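Local coordinates for rhamnosidase B (Bacillus sp., PDB 2OKX), which hydrolytically removes terminal non-reducing alpha-L-rhamnose residues from alpha-L-rhamnosides, as a member of glycoside hydrolase family 78, at residues 74-79 with 195-200; 112-115 with 120-123. One frame throughout, in Å; residues are numbered along the deposited sequence.

How the contacts relate
From the N terminus, the chain passes through several strands, among them 41-47 of the same mixed sheet, before strand 70-77, which carries most of residues 74-79 of contact 1. It then runs through strand 87-96 of a neighbouring seven-stranded antiparallel sheet and into strand 110-117, which turns back tightly into strand 120-124; contact 2 closes this short hairpin. More than a hundred residues after its first half, contact 1 is completed by the loop 195-200, so the hairpin sits wholly within the larger closure. Contact 2 forms the mixed sheet's edge at 120-124, while contact 1 pins the exit loop beyond 189-192, the other edge, onto 70-77. Their centres lie about 16 Å apart, and Ile78 packs on Ile115.

Contact 1: 74-79 with 195-200; sequences DSYDIG and IPFLTE
Phe197 lays its ring against the ring of Tyr76 in an offset (parallel-displaced) stack, joining an irregular loop to the end of strand 70-77 in the mixed beta-sheet of the N-terminal part of the rhamnosidase. The ring planes are only 10° apart and the centroids 4.1 Å. The displacement brings the outer end of Phe197 over the tyrosine: its CZ lies above the middle of the Tyr76 ring, while in return Tyr76 CE2 lies over the rim of the phenylalanine. Tyr76 CZ to Phe197 CE1 and Tyr76 CE2 to Phe197 CZ are both 3.4 Å. Phe197 makes the whole of the loop's share of the contact, its CG set anti to the carbonyl carbon (chi1 -72°) with the ring directed at the strand.

Two other residues of the strand meet the rim of Phe197. The methylene of Asp74 touches it in the ring plane, with CB 3.7 Å from Phe197 CE1, and the carboxylate plane stands at 71° to the ring. The backbone carbonyl of Ser75 comes close to the same plane, its O 3.6 Å from Phe197 CZ. The phenylalanine is thus bordered by backbone and aliphatic groups at its edge and by an aromatic face above it.

The polar ends of Asp74 and Tyr76 are engaged by other partners. Tyr50 hydrogen-bonds through its hydroxyl to both Asp74 OD2 and Tyr76 OH, which would tend to fix the placement of the stacked tyrosine, and Asp74 OD1 forms a salt bridge with Arg193. A bound glycerol, probably from the crystallisation liquor, lies beside Phe197. Further along, Asp77 forms an Asx turn: Asp77 OD1 accepts a hydrogen bond from Gly79 N at 2.9 Å.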
loop_
_atom_site.group_PDB
_atom_site.type_symbol
_atom_site.label_atom_id
_atom_site.label_comp_id
_atom_site.label_asym_id
_atom_site.label_seq_id
_atom_site.Cartn_x
_atom_site.Cartn_y
_atom_site.Cartn_z
ATOM N N ASP A 74 1.769 13.869 -17.330
ATOM C CA ASP A 74 1.909 15.078 -16.528
ATOM C C ASP A 74 2.359 16.275 -17.351
ATOM O O ASP A 74 3.086 16.121 -18.330
ATOM C CB ASP A 74 2.915 14.833 -15.402
ATOM C CG ASP A 74 2.555 13.627 -14.565
ATOM O OD1 ASP A 74 1.379 13.518 -14.170
ATOM O OD2 ASP A 74 3.441 12.793 -14.303
ATOM N N SER A 75 1.923 17.463 -16.940
ATOM C CA SER A 75 2.282 18.702 -17.623
ATOM C C SER A 75 2.877 19.683 -16.617
ATOM O O SER A 75 2.172 20.184 -15.744
ATOM C CB SER A 75 1.047 19.329 -18.278
ATOM O OG SER A 75 0.424 18.433 -19.181
ATOM N N TYR A 76 4.173 19.952 -16.746
ATOM C CA TYR A 76 4.860 20.876 -15.846
ATOM C C TYR A 76 5.170 22.220 -16.481
ATOM O O TYR A 76 5.533 22.291 -17.653
ATOM C CB TYR A 76 6.201 20.309 -15.379
ATOM C CG TYR A 76 6.140 19.006 -14.629
ATOM C CD1 TYR A 76 6.029 17.792 -15.307
ATOM C CD2 TYR A 76 6.220 18.984 -13.238
ATOM C CE1 TYR A 76 6.000 16.584 -14.615
ATOM C CE2 TYR A 76 6.193 17.783 -12.537
ATOM C CZ TYR A 76 6.082 16.587 -13.230
ATOM O OH TYR A 76 6.040 15.400 -12.537
ATOM N N ASP A 77 5.031 23.284 -15.698
ATOM C CA ASP A 77 5.391 24.607 -16.177
ATOM C C ASP A 77 6.862 24.688 -15.773
ATOM O O ASP A 77 7.173 24.807 -14.585
ATOM C CB ASP A 77 4.607 25.694 -15.450
ATOM C CG ASP A 77 4.967 27.088 -15.935
ATOM O OD1 ASP A 77 6.163 27.337 -16.201
ATOM O OD2 ASP A 77 4.058 27.936 -16.042
ATOM N N ILE A 78 7.765 24.601 -16.747
ATOM C CA ILE A 78 9.195 24.639 -16.453
ATOM C C ILE A 78 9.852 26.002 -16.645
ATOM O O ILE A 78 11.072 26.091 -16.756
ATOM C CB ILE A 78 9.971 23.613 -17.310
ATOM C CG1 ILE A 78 9.703 23.870 -18.798
ATOM C CG2 ILE A 78 9.569 22.196 -16.920
ATOM C CD1 ILE A 78 10.530 23.010 -19.724
ATOM N N GLY A 79 9.048 27.059 -16.667
ATOM C CA GLY A 79 9.596 28.392 -16.851
ATOM C C GLY A 79 10.661 28.731 -15.826
ATOM O O GLY A 79 11.571 29.519 -16.096
ATOM N N ILE A 195 -5.185 15.223 -11.196
ATOM C CA ILE A 195 -4.967 15.740 -9.843
ATOM C C ILE A 195 -3.704 16.588 -9.858
ATOM O O ILE A 195 -2.869 16.454 -10.750
ATOM C CB ILE A 195 -4.741 14.627 -8.778
ATOM C CG1 ILE A 195 -3.657 13.655 -9.251
ATOM C CG2 ILE A 195 -6.042 13.930 -8.452
ATOM C CD1 ILE A 195 -3.037 12.842 -8.125
ATOM N N PRO A 196 -3.554 17.488 -8.876
ATOM C CA PRO A 196 -2.350 18.320 -8.839
ATOM C C PRO A 196 -1.157 17.433 -8.504
ATOM O O PRO A 196 -1.319 16.229 -8.298
ATOM C CB PRO A 196 -2.664 19.331 -7.736
ATOM C CG PRO A 196 -3.575 18.566 -6.824
ATOM C CD PRO A 196 -4.486 17.851 -7.795
ATOM N N PHE A 197 0.036 18.018 -8.451
ATOM C CA PHE A 197 1.237 17.253 -8.149
ATOM C C PHE A 197 1.391 16.962 -6.660
ATOM O O PHE A 197 0.857 17.678 -5.815
ATOM C CB PHE A 197 2.475 17.992 -8.670
ATOM C CG PHE A 197 2.598 17.979 -10.174
ATOM C CD1 PHE A 197 2.728 16.777 -10.863
ATOM C CD2 PHE A 197 2.579 19.165 -10.900
ATOM C CE1 PHE A 197 2.838 16.753 -12.255
ATOM C CE2 PHE A 197 2.689 19.153 -12.292
ATOM C CZ PHE A 197 2.820 17.942 -12.969
ATOM N N LEU A 198 2.124 15.898 -6.347
ATOM C CA LEU A 198 2.341 15.511 -4.960
ATOM C C LEU A 198 3.379 16.415 -4.308
ATOM O O LEU A 198 4.127 17.125 -4.984
ATOM C CB LEU A 198 2.813 14.053 -4.873
ATOM C CG LEU A 198 1.928 12.966 -5.506
ATOM C CD1 LEU A 198 2.422 11.591 -5.059
ATOM C CD2 LEU A 198 0.478 13.158 -5.086
ATOM N N THR A 199 3.415 16.390 -2.984
ATOM C CA THR A 199 4.375 17.190 -2.248
ATOM C C THR A 199 5.678 16.411 -2.215
ATOM O O THR A 199 5.737 15.253 -2.609
ATOM C CB THR A 199 3.965 17.371 -0.771
ATOM O OG1 THR A 199 4.089 16.111 -0.101
ATOM C CG2 THR A 199 2.535 17.853 -0.649
ATOM N N GLU A 200 6.727 17.068 -1.754
ATOM C CA GLU A 200 8.009 16.425 -1.560
ATOM C C GLU A 200 8.758 17.371 -0.642
ATOM O O GLU A 200 9.273 18.401 -1.074
ATOM C CB GLU A 200 8.768 16.191 -2.872
ATOM C CG GLU A 200 10.069 15.406 -2.634
ATOM C CD GLU A 200 10.513 14.548 -3.818
ATOM O OE1 GLU A 200 11.713 14.217 -3.882
ATOM O OE2 GLU A 200 9.667 14.192 -4.668
#

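Contact 2: 112-115 with 120-123; sequences IAEI and RTLA
Ile115 faces both Leu122 and Ala123 across a tight beta-hairpin, forming a classic beta bulge at the edge of the N-terminal mixed sheet. Backbone bonds define it. Ile115 N donates to Ala123 O at 2.9 Å, and Ile115 O accepts twice, from Leu122 N at 2.7 Å and, weakly, from Ala123 N at 3.4 Å. Two CA-H...O contacts, from Glu114 CA to Ala123 O and from Thr121 CA to Ile115 O, flank these bonds.

Apolar contacts gather round Ile115. Its CB lies 4.1 Å from Ala123 CB, while its CG2 branch, anti to the backbone N, meets Leu122 CD1 at 3.9 Å, the two side chains crossing at about a right angle. Phe30 of strand 22-31 touches all three residues, tying the hairpin to the neighbouring antiparallel sheet.

The polar pair is Glu114 and Thr121. An extended chain, with CG anti to the backbone N (chi1 -171°), carries the Glu114 carboxylate to the threonine, and its other links, a hydrogen bond from Asn7 N to OE1 and a salt bridge from OE2 to Arg4, draw in the N-terminal segment. Thr121 OG1 donates to Glu114 OE2 at 3.0 Å, approaching from 51° above the carboxylate plane.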
loop_
_atom_site.group_PDB
_atom_site.type_symbol
_atom_site.label_atom_id
_atom_site.label_comp_id
_atom_site.label_asym_id
_atom_site.label_seq_id
_atom_site.Cartn_x
_atom_site.Cartn_y
_atom_site.Cartn_z
ATOM N N ILE A 112 7.954 9.269 -23.177
ATOM C CA ILE A 112 7.470 10.207 -24.175
ATOM C C ILE A 112 7.342 11.562 -23.483
ATOM O O ILE A 112 6.661 11.690 -22.461
ATOM C CB ILE A 112 6.111 9.764 -24.778
ATOM C CG1 ILE A 112 5.723 10.712 -25.914
ATOM C CG2 ILE A 112 5.035 9.728 -23.703
ATOM C CD1 ILE A 112 4.551 10.235 -26.739
ATOM N N ALA A 113 8.027 12.564 -24.027
ATOM C CA ALA A 113 8.008 13.902 -23.454
ATOM C C ALA A 113 8.111 14.963 -24.534
ATOM O O ALA A 113 8.773 14.768 -25.553
ATOM C CB ALA A 113 9.152 14.059 -22.459
ATOM N N GLU A 114 7.461 16.094 -24.300
ATOM C CA GLU A 114 7.473 17.182 -25.262
ATOM C C GLU A 114 7.363 18.528 -24.559
ATOM O O GLU A 114 6.521 18.706 -23.678
ATOM C CB GLU A 114 6.304 17.014 -26.234
ATOM C CG GLU A 114 6.325 17.960 -27.422
ATOM C CD GLU A 114 5.052 17.876 -28.239
ATOM O OE1 GLU A 114 4.573 16.748 -28.470
ATOM O OE2 GLU A 114 4.536 18.934 -28.655
ATOM N N ILE A 115 8.224 19.466 -24.944
ATOM C CA ILE A 115 8.201 20.807 -24.375
ATOM C C ILE A 115 7.529 21.711 -25.397
ATOM O O ILE A 115 7.953 21.778 -26.550
ATOM C CB ILE A 115 9.620 21.333 -24.088
ATOM C CG1 ILE A 115 10.282 20.473 -23.010
ATOM C CG2 ILE A 115 9.554 22.787 -23.640
ATOM C CD1 ILE A 115 11.670 20.928 -22.633
ATOM N N ARG A 120 4.313 26.198 -30.082
ATOM C CA ARG A 120 5.456 25.628 -30.783
ATOM C C ARG A 120 6.164 24.572 -29.945
ATOM O O ARG A 120 6.321 24.727 -28.735
ATOM C CB ARG A 120 6.450 26.733 -31.150
ATOM C CG ARG A 120 5.967 27.679 -32.236
ATOM C CD ARG A 120 6.772 28.977 -32.246
ATOM N NE ARG A 120 8.215 28.751 -32.234
ATOM C CZ ARG A 120 8.886 28.103 -33.182
ATOM N NH1 ARG A 120 10.200 27.951 -33.077
ATOM N NH2 ARG A 120 8.250 27.605 -34.234
ATOM N N THR A 121 6.591 23.497 -30.599
ATOM C CA THR A 121 7.303 22.424 -29.924
ATOM C C THR A 121 8.771 22.821 -29.838
ATOM O O THR A 121 9.420 23.027 -30.861
ATOM C CB THR A 121 7.188 21.099 -30.704
ATOM O OG1 THR A 121 5.818 20.681 -30.732
ATOM C CG2 THR A 121 8.039 20.014 -30.054
ATOM N N LEU A 122 9.291 22.933 -28.620
ATOM C CA LEU A 122 10.685 23.318 -28.423
ATOM C C LEU A 122 11.581 22.093 -28.300
ATOM O O LEU A 122 12.780 22.159 -28.561
ATOM C CB LEU A 122 10.821 24.176 -27.164
ATOM C CG LEU A 122 9.868 25.368 -27.045
ATOM C CD1 LEU A 122 10.108 26.067 -25.713
ATOM C CD2 LEU A 122 10.077 26.328 -28.209
ATOM N N ALA A 123 10.992 20.975 -27.894
ATOM C CA ALA A 123 11.737 19.735 -27.738
ATOM C C ALA A 123 10.758 18.573 -27.715
ATOM O O ALA A 123 9.596 18.735 -27.340
ATOM C CB ALA A 123 12.544 19.767 -26.453
#